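Local coordinates for hypothetical protein TTMA177 (Thermus thermophilus phage TMA, PDB 2ZDJ), which is of unknown function, a small phage protein of mixed alpha and beta structure with a cystatin-like fold, at residues 40-43 with 49-52. Numbering follows the deposited sequence.
Sequences FVKV and EEVW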
loop_
_atom_site.group_PDB
_atom_site.type_symbol
_atom_site.label_atom_id
_atom_site.label_comp_id
_atom_site.label_asym_id
_atom_site.label_seq_id
_atom_site.Cartn_x
_atom_site.Cartn_y
_atom_site.Cartn_z
ATOM N N PHE A 40 1.659 0.661 1.006
ATOM C CA PHE A 40 2.813 -0.170 1.272
ATOM C C PHE A 40 2.930 -0.851 -0.079
ATOM O O PHE A 40 1.991 -1.517 -0.540
ATOM C CB PHE A 40 2.526 -1.181 2.382
ATOM C CG PHE A 40 2.736 -0.636 3.770
ATOM C CD1 PHE A 40 4.013 -0.551 4.308
ATOM C CD2 PHE A 40 1.656 -0.217 4.540
ATOM C CE1 PHE A 40 4.218 -0.058 5.600
ATOM C CE2 PHE A 40 1.847 0.282 5.838
ATOM C CZ PHE A 40 3.128 0.359 6.366
ATOM N N VAL A 41 4.056 -0.651 -0.741
ATOM C CA VAL A 41 4.225 -1.238 -2.055
ATOM C C VAL A 41 5.440 -2.141 -2.140
ATOM O O VAL A 41 6.475 -1.875 -1.529
ATOM C CB VAL A 41 4.398 -0.141 -3.132
ATOM C CG1 VAL A 41 3.169 0.750 -3.205
ATOM C CG2 VAL A 41 5.615 0.695 -2.803
ATOM N N LYS A 42 5.306 -3.228 -2.885
ATOM C CA LYS A 42 6.442 -4.101 -3.098
ATOM C C LYS A 42 6.749 -3.907 -4.568
ATOM O O LYS A 42 5.897 -4.121 -5.433
ATOM C CB LYS A 42 6.116 -5.562 -2.815
ATOM C CG LYS A 42 7.151 -6.524 -3.409
ATOM C CD LYS A 42 7.408 -7.741 -2.532
ATOM C CE LYS A 42 6.141 -8.500 -2.202
ATOM N NZ LYS A 42 6.419 -9.670 -1.329
ATOM N N VAL A 43 7.967 -3.475 -4.843
ATOM C CA VAL A 43 8.392 -3.236 -6.206
ATOM C C VAL A 43 9.121 -4.468 -6.713
ATOM O O VAL A 43 9.975 -5.018 -6.021
ATOM C CB VAL A 43 9.309 -1.999 -6.269
ATOM C CG1 VAL A 43 9.806 -1.780 -7.694
ATOM C CG2 VAL A 43 8.533 -0.772 -5.783
ATOM N N GLU A 49 4.784 -4.871 -7.806
ATOM C CA GLU A 49 4.333 -6.250 -7.655
ATOM C C GLU A 49 3.151 -6.354 -6.696
ATOM O O GLU A 49 2.269 -7.200 -6.859
ATOM C CB GLU A 49 5.482 -7.117 -7.150
ATOM C CG GLU A 49 5.177 -8.604 -7.147
ATOM C CD GLU A 49 4.952 -9.151 -8.542
ATOM O OE1 GLU A 49 5.794 -8.882 -9.432
ATOM O OE2 GLU A 49 3.934 -9.851 -8.744
ATOM N N GLU A 50 3.146 -5.498 -5.682
ATOM C CA GLU A 50 2.061 -5.480 -4.718
ATOM C C GLU A 50 1.779 -4.052 -4.285
ATOM O O GLU A 50 2.677 -3.202 -4.257
ATOM C CB GLU A 50 2.408 -6.323 -3.474
ATOM C CG GLU A 50 2.338 -7.833 -3.667
ATOM C CD GLU A 50 2.778 -8.621 -2.424
ATOM O OE1 GLU A 50 2.381 -8.267 -1.290
ATOM O OE2 GLU A 50 3.514 -9.608 -2.585
ATOM N N VAL A 51 0.519 -3.787 -3.972
ATOM C CA VAL A 51 0.117 -2.481 -3.478
ATOM C C VAL A 51 -0.938 -2.703 -2.393
ATOM O O VAL A 51 -1.959 -3.349 -2.618
ATOM C CB VAL A 51 -0.458 -1.581 -4.608
ATOM C CG1 VAL A 51 -0.909 -0.253 -4.039
ATOM C CG2 VAL A 51 0.608 -1.342 -5.673
ATOM N N TRP A 52 -0.668 -2.188 -1.204
ATOM C CA TRP A 52 -1.601 -2.323 -0.091
ATOM C C TRP A 52 -1.900 -0.952 0.482
ATOM O O TRP A 52 -1.038 -0.077 0.492
ATOM C CB TRP A 52 -0.989 -3.141 1.039
ATOM C CG TRP A 52 -0.600 -4.522 0.711
ATOM C CD1 TRP A 52 0.465 -4.922 -0.045
ATOM C CD2 TRP A 52 -1.201 -5.713 1.223
ATOM N NE1 TRP A 52 0.568 -6.294 -0.027
ATOM C CE2 TRP A 52 -0.444 -6.804 0.744
ATOM C CE3 TRP A 52 -2.308 -5.966 2.049
ATOM C CZ2 TRP A 52 -0.756 -8.134 1.064
ATOM C CZ3 TRP A 52 -2.621 -7.288 2.370
ATOM C CH2 TRP A 52 -1.844 -8.356 1.877
#
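The carbonyl oxygen of K42 is gripped by two successive backbone amides of 49-52. E49 N reaches K42 O at 2.7 Å, nearly in line with the C=O bond but bent at its hydrogen (130°). E50 N reaches the same oxygen at 3.1 Å, straighter and on a lone pair. Two residues thus face one, which is a classic beta bulge. Beyond the bulge the strands run in regular antiparallel register. K42 N gives a bond to E50 O at 3.0 Å. F40 and W52 form the next hydrogen-bonded pair, and F40 N and W52 O are 2.8 Å apart.

F40, K42, E50 and W52 share one face of the sheet. K42 and E50 run alongside each other from neighbouring strands, with CB to CB at 3.8 Å. The lysine chain bends at chi2 and chi3 (55°), which turns NZ toward the carboxylate. K42 NZ pairs with E50 OE2 in a salt bridge, but the placing of OE2 is doubtful. The anti lone pair of E50 OE1 takes the indole N-H of W52, with NE1 to OE1 at 3.0 Å and the oxygen in the ring plane. Y14 OH also hydrogen-bonds to OE1. W52 and F40 both pack on F10, edge-to-face and stacked respectively.

On the other face, V41 CG1 meets V51 CG2 at 4.1 Å in the non-hydrogen-bonded pair. The contact is a bulged hairpin; it joins the central strand of the antiparallel sheet, 47-54, to its neighbour 38-44. Two hydrogen bonds on OE1 probably fix the rotation of the E50 carboxylate. The bond from W52 NE1 probably also helps set the turn of the indole. K42 nearby would probably favour the charged form of E50.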